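Local coordinates for imelysin-like protein (Psychrobacter arcticus, PDB 3PF0) that is of unknown function but belongs to the imelysin-like M75 peptidase family and may be a metalloendopeptidase, at residues A[113-117]-A[229-234]; A[235-239]-A[340-345]. All blocks are in the same frame, centred on the assembly; numbering follows the deposited sequence. Where two conformers were deposited one is given.

Interaction 1 of 2, residues A[113-117]-A[229-234]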
loop_
_atom_site.group_PDB
_atom_site.type_symbol
_atom_site.label_atom_id
_atom_site.label_comp_id
_atom_site.label_asym_id
_atom_site.label_seq_id
_atom_site.Cartn_x
_atom_site.Cartn_y
_atom_site.Cartn_z
ATOM N N GLU A 113 2.177 2.237 0.692
ATOM C CA GLU A 113 2.477 1.295 1.780
ATOM C C GLU A 113 3.931 0.759 1.721
ATOM O O GLU A 113 4.348 0.034 2.627
ATOM C CB GLU A 113 1.475 0.136 1.783
ATOM C CG GLU A 113 0.195 0.494 2.517
ATOM C CD GLU A 113 -0.864 -0.586 2.578
ATOM O OE1 GLU A 113 -0.848 -1.490 1.714
ATOM O OE2 GLU A 113 -1.748 -0.499 3.456
HETATM N N MSE A 114 4.710 1.158 0.692
HETATM C CA MSE A 114 6.136 0.825 0.562
HETATM C C MSE A 114 6.913 1.412 1.765
HETATM O O MSE A 114 8.003 0.944 2.067
HETATM C CB MSE A 114 6.703 1.354 -0.776
HETATM C CG MSE A 114 6.848 2.876 -0.820
HETATM SE SE MSE A 114 7.628 3.579 -2.453
HETATM C CE MSE A 114 6.158 4.649 -3.031
ATOM N N VAL A 115 6.345 2.461 2.407
ATOM C CA VAL A 115 6.842 3.144 3.608
ATOM C C VAL A 115 5.993 2.623 4.785
ATOM O O VAL A 115 4.768 2.742 4.755
ATOM C CB VAL A 115 6.790 4.696 3.448
ATOM C CG1 VAL A 115 7.133 5.417 4.749
ATOM C CG2 VAL A 115 7.716 5.156 2.331
ATOM N N ASN A 116 6.634 1.993 5.777
ATOM C CA ASN A 116 5.947 1.423 6.944
ATOM C C ASN A 116 6.346 2.172 8.237
ATOM O O ASN A 116 6.134 1.673 9.342
ATOM C CB ASN A 116 6.267 -0.083 7.058
ATOM C CG ASN A 116 7.698 -0.392 7.449
ATOM O OD1 ASN A 116 8.605 0.447 7.327
ATOM N ND2 ASN A 116 7.921 -1.589 7.982
ATOM N N PHE A 117 6.905 3.376 8.090
ATOM C CA PHE A 117 7.371 4.178 9.213
ATOM C C PHE A 117 6.993 5.635 9.025
ATOM O O PHE A 117 6.536 6.021 7.953
ATOM C CB PHE A 117 8.906 4.025 9.345
ATOM C CG PHE A 117 9.693 4.479 8.135
ATOM C CD1 PHE A 117 9.891 3.626 7.053
ATOM C CD2 PHE A 117 10.269 5.747 8.094
ATOM C CE1 PHE A 117 10.609 4.052 5.929
ATOM C CE2 PHE A 117 10.990 6.170 6.972
ATOM C CZ PHE A 117 11.166 5.316 5.903
ATOM N N GLN A 229 16.512 1.766 7.212
ATOM C CA GLN A 229 15.072 1.856 7.429
ATOM C C GLN A 229 14.305 1.753 6.120
ATOM O O GLN A 229 13.280 1.075 6.083
ATOM C CB GLN A 229 14.691 3.157 8.166
ATOM C CG GLN A 229 13.284 3.085 8.786
ATOM C CD GLN A 229 13.034 4.030 9.931
ATOM O OE1 GLN A 229 13.517 5.170 9.972
ATOM N NE2 GLN A 229 12.197 3.593 10.852
ATOM N N TRP A 230 14.787 2.433 5.063
ATOM C CA TRP A 230 14.170 2.457 3.740
ATOM C C TRP A 230 14.087 1.039 3.121
ATOM O O TRP A 230 13.002 0.631 2.710
ATOM C CB TRP A 230 14.930 3.429 2.812
ATOM C CG TRP A 230 14.633 3.294 1.340
ATOM C CD1 TRP A 230 15.512 2.940 0.363
ATOM C CD2 TRP A 230 13.369 3.504 0.686
ATOM N NE1 TRP A 230 14.886 2.937 -0.863
ATOM C CE2 TRP A 230 13.572 3.284 -0.697
ATOM C CE3 TRP A 230 12.077 3.835 1.138
ATOM C CZ2 TRP A 230 12.537 3.397 -1.635
ATOM C CZ3 TRP A 230 11.053 3.940 0.209
ATOM C CH2 TRP A 230 11.288 3.734 -1.161
ATOM N N PHE A 231 15.208 0.298 3.065
ATOM C CA PHE A 231 15.215 -1.028 2.455
ATOM C C PHE A 231 14.525 -2.078 3.329
ATOM O O PHE A 231 13.987 -3.048 2.787
ATOM C CB PHE A 231 16.631 -1.467 2.078
ATOM C CG PHE A 231 17.107 -0.778 0.829
ATOM C CD1 PHE A 231 16.677 -1.199 -0.423
ATOM C CD2 PHE A 231 17.944 0.328 0.903
ATOM C CE1 PHE A 231 17.094 -0.540 -1.580
ATOM C CE2 PHE A 231 18.349 0.995 -0.254
ATOM C CZ PHE A 231 17.923 0.554 -1.487
ATOM N N ASN A 232 14.495 -1.878 4.658
ATOM C CA ASN A 232 13.770 -2.801 5.522
ATOM C C ASN A 232 12.270 -2.569 5.344
ATOM O O ASN A 232 11.487 -3.511 5.455
ATOM C CB ASN A 232 14.194 -2.675 6.976
ATOM C CG ASN A 232 15.336 -3.595 7.293
ATOM O OD1 ASN A 232 15.141 -4.795 7.514
ATOM N ND2 ASN A 232 16.559 -3.078 7.223
ATOM N N SER A 233 11.887 -1.328 5.005
ATOM C CA SER A 233 10.511 -0.949 4.715
ATOM C C SER A 233 10.063 -1.645 3.425
ATOM O O SER A 233 8.948 -2.163 3.367
ATOM C CB SER A 233 10.391 0.568 4.579
ATOM O OG SER A 233 9.036 0.964 4.457
ATOM N N LEU A 234 10.949 -1.666 2.402
ATOM C CA LEU A 234 10.679 -2.317 1.120
ATOM C C LEU A 234 10.591 -3.818 1.310
ATOM O O LEU A 234 9.712 -4.451 0.720
ATOM C CB LEU A 234 11.731 -1.966 0.055
ATOM C CG LEU A 234 11.783 -0.511 -0.434
ATOM C CD1 LEU A 234 12.888 -0.337 -1.455
ATOM C CD2 LEU A 234 10.440 -0.051 -1.017
HETATM O O HOH W 1 6.287 -1.680 3.746
HETATM O O HOH W 2 10.607 -2.785 8.603
#

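Interaction 2 of 2, residues A[235-239]-A[340-345]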
loop_
_atom_site.group_PDB
_atom_site.type_symbol
_atom_site.label_atom_id
_atom_site.label_comp_id
_atom_site.label_asym_id
_atom_site.label_seq_id
_atom_site.Cartn_x
_atom_site.Cartn_y
_atom_site.Cartn_z
ATOM N N LEU A 235 11.463 -4.380 2.176
ATOM C CA LEU A 235 11.458 -5.813 2.497
ATOM C C LEU A 235 10.139 -6.177 3.202
ATOM O O LEU A 235 9.552 -7.218 2.882
ATOM C CB LEU A 235 12.688 -6.189 3.352
ATOM C CG LEU A 235 12.746 -7.593 3.999
ATOM C CD1 LEU A 235 12.741 -8.724 2.958
ATOM C CD2 LEU A 235 13.949 -7.706 4.907
ATOM N N SER A 236 9.676 -5.302 4.139
ATOM C CA SER A 236 8.429 -5.478 4.891
ATOM C C SER A 236 7.223 -5.491 3.954
ATOM O O SER A 236 6.268 -6.213 4.208
ATOM C CB SER A 236 8.270 -4.372 5.930
ATOM O OG SER A 236 7.091 -4.537 6.702
ATOM N N LEU A 237 7.272 -4.690 2.862
ATOM C CA LEU A 237 6.190 -4.601 1.872
ATOM C C LEU A 237 5.901 -5.978 1.250
ATOM O O LEU A 237 4.746 -6.394 1.216
ATOM C CB LEU A 237 6.533 -3.567 0.767
ATOM C CG LEU A 237 5.498 -3.384 -0.362
ATOM C CD1 LEU A 237 4.235 -2.684 0.138
ATOM C CD2 LEU A 237 6.080 -2.603 -1.508
ATOM N N VAL A 238 6.947 -6.676 0.779
ATOM C CA VAL A 238 6.820 -7.983 0.131
ATOM C C VAL A 238 6.629 -9.101 1.196
ATOM O O VAL A 238 5.925 -10.075 0.911
ATOM C CB VAL A 238 7.988 -8.246 -0.871
ATOM C CG1 VAL A 238 9.352 -8.017 -0.240
ATOM C CG2 VAL A 238 7.901 -9.620 -1.543
ATOM N N GLU A 239 7.214 -8.953 2.409
ATOM C CA GLU A 239 7.059 -9.962 3.460
ATOM C C GLU A 239 5.611 -10.002 3.969
ATOM O O GLU A 239 5.034 -11.086 4.018
ATOM C CB GLU A 239 8.051 -9.739 4.611
ATOM C CG GLU A 239 9.053 -10.878 4.738
ATOM C CD GLU A 239 10.319 -10.630 5.539
ATOM O OE1 GLU A 239 10.390 -9.615 6.271
ATOM O OE2 GLU A 239 11.242 -11.470 5.442
ATOM N N ILE A 340 11.731 -13.304 -4.023
ATOM C CA ILE A 340 12.038 -11.867 -3.991
ATOM C C ILE A 340 12.550 -11.487 -2.578
ATOM O O ILE A 340 13.556 -10.789 -2.477
ATOM C CB ILE A 340 10.841 -10.979 -4.461
ATOM C CG1 ILE A 340 10.592 -11.158 -5.977
ATOM C CG2 ILE A 340 11.069 -9.493 -4.115
ATOM C CD1 ILE A 340 9.308 -10.556 -6.517
ATOM N N THR A 341 11.892 -11.974 -1.506
ATOM C CA THR A 341 12.316 -11.704 -0.117
ATOM C C THR A 341 13.704 -12.302 0.114
ATOM O O THR A 341 14.539 -11.667 0.761
ATOM C CB THR A 341 11.307 -12.226 0.925
ATOM O OG1 THR A 341 11.017 -13.587 0.656
ATOM C CG2 THR A 341 10.022 -11.457 0.933
ATOM N N ARG A 342 13.958 -13.497 -0.464
ATOM C CA ARG A 342 15.240 -14.197 -0.392
ATOM C C ARG A 342 16.341 -13.331 -0.996
ATOM O O ARG A 342 17.367 -13.108 -0.350
ATOM C CB ARG A 342 15.157 -15.550 -1.118
ATOM C CG ARG A 342 16.398 -16.429 -0.946
ATOM C CD ARG A 342 16.391 -17.652 -1.857
ATOM N NE ARG A 342 16.446 -17.297 -3.279
ATOM C CZ ARG A 342 17.560 -17.008 -3.947
ATOM N NH1 ARG A 342 18.737 -17.022 -3.330
ATOM N NH2 ARG A 342 17.506 -16.693 -5.236
ATOM N N LEU A 343 16.104 -12.808 -2.214
ATOM C CA LEU A 343 17.047 -11.960 -2.929
ATOM C C LEU A 343 17.307 -10.647 -2.181
ATOM O O LEU A 343 18.444 -10.184 -2.183
ATOM C CB LEU A 343 16.558 -11.670 -4.358
ATOM C CG LEU A 343 16.618 -12.827 -5.369
ATOM C CD1 LEU A 343 15.877 -12.471 -6.629
ATOM C CD2 LEU A 343 18.053 -13.215 -5.714
ATOM N N ILE A 344 16.284 -10.064 -1.524
ATOM C CA ILE A 344 16.462 -8.808 -0.788
ATOM C C ILE A 344 17.336 -9.039 0.470
ATOM O O ILE A 344 18.303 -8.303 0.685
ATOM C CB ILE A 344 15.104 -8.118 -0.448
ATOM C CG1 ILE A 344 14.361 -7.704 -1.741
ATOM C CG2 ILE A 344 15.318 -6.893 0.473
ATOM C CD1 ILE A 344 12.884 -7.243 -1.556
ATOM N N LYS A 345 17.011 -10.068 1.261
ATOM C CA LYS A 345 17.698 -10.401 2.509
ATOM C C LYS A 345 19.129 -10.925 2.319
ATOM O O LYS A 345 20.005 -10.572 3.114
ATOM C CB LYS A 345 16.889 -11.456 3.289
ATOM C CG LYS A 345 15.666 -10.913 4.009
ATOM C CD LYS A 345 14.557 -11.956 4.113
ATOM C CE LYS A 345 14.589 -12.760 5.384
ATOM N NZ LYS A 345 13.470 -13.733 5.424
#

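Interaction 1 of 2, residues A[113-117]-A[229-234]
Met114 and Asn116, in the irregular loop that follows helix 92-112, bring their backbone up to helix 225-250, with the CA atoms of Asn116 and Ser233 5.6 Å apart. The Ser233 hydroxyl is the polar centre of the contact. Backbone N of Asn116 donates to Ser233 OG over 2.9 Å in a bent bond (137°), and Met114 O lies 2.6 Å from the same OG. Water 1 donates to both Glu113 O and Ser233 O, making a second link between the two backbones, while water 2 accepts from Asn116 ND2 and reaches Asn232 O through a weak bond. Phe117 carries the aromatic part. With CG between its own N and carbonyl carbon (chi1 60°), the ring turns one face to Gln229, whose CG sits over the ring centre in a CH-pi contact of 3.8 Å to the centroid; the amide beyond it is stacked almost parallel, 6° from the ring plane. Val115 CG1 packs on the opposite face, and Ser233 CB meets the ring edge at CE1. Replacing Phe117 by alanine would probably leave the Gln229 side chain without its stacking surface and open a gap between Gln229 and Val115. Earlier in the loop, selenomethionine Met114 brings SE to the rim of the Trp230 indole, 3.9 Å from CH2, a Met-aromatic contact at the edge; Val115 CG2 approaches the neighbouring CZ3. The indole NE1 is hydrogen-bonded to Tyr54, and helix 48-84 also packs against Met114 and Val115. This is a loop-to-helix junction of the all-helical imelysin fold, in which a serine hydroxyl on helix 225-250 receives the backbone of a loop, with Phe117 stacked on Gln229 and the Trp230 edge meeting apolar loop side chains.

Interaction 2 of 2, residues A[235-239]-A[340-345]
Ile340 opens the contact of helix 327-351 with helix 225-250, its CG2 methyl lying 4.1 Å from Val238 CG2. Its side chain also packs on Leu308 and Leu279, from two further helices. Thr341 follows at the centre, where its methyl meets both branches of Val238: Thr341 CG2 is 3.7 Å from Val238 CG1 and equally near Val238 CG2. The same methyl touches Glu239 CG. With OG1 placed between N and the carbonyl carbon (chi1 52°), Thr341 turns its hydroxyl back to its own helix, where it is hydrogen-bonded to Thr338 O, and presents the methyl to the valine. One turn on, the Ile344 side chain lies alongside Val238, pointing the other way, its CD1 3.8 Å from Val238 CG1, while its CG2 packs against Leu235 CB. Lys345 closes the segment. Its aliphatic chain crosses Leu235 at about a right angle, CG coming within 3.7 Å of Leu235 CD2, and the bend at chi3 (93°) carries the amine round to Glu239. There, in one of two modelled conformers of Glu239, NZ donates to Glu239 OE2 at 3.2 Å, nearly in line with the C-O bond; this salt bridge, which may not be permanent, lies at the partly exposed margin of an otherwise apolar interface. The axes of segments 235-239 and 340-345 pass 9.8 Å apart, with 158° between their N-to-C directions. Such nearly antiparallel packing across an apolar interface is characteristic of helical bundles, and here, with the salt bridge as a feature of this pair, it joins helices 225-250 and 327-351 of the imelysin-like fold.

Overall arrangement
From the N terminus, the chain runs through helices 48-84 and 92-112 before the loop at 113-117, which packs on helix 225-250; interaction 1 thus closes a span of 111 residues, much of it helical. Interaction 2 opens directly afterwards on the same helix and closes 100 residues later on helix 327-351. The two spans follow in series, neither nested nor crossed, with centres about 11 Å apart. Helix 225-250 is the shared element: its 229-234 part holds the loop, and the next turn meets the late helix. The contacts also touch, since Leu237 packs on the backbone of Glu113 and Met114. Together they tie early, middle and late parts of the fold.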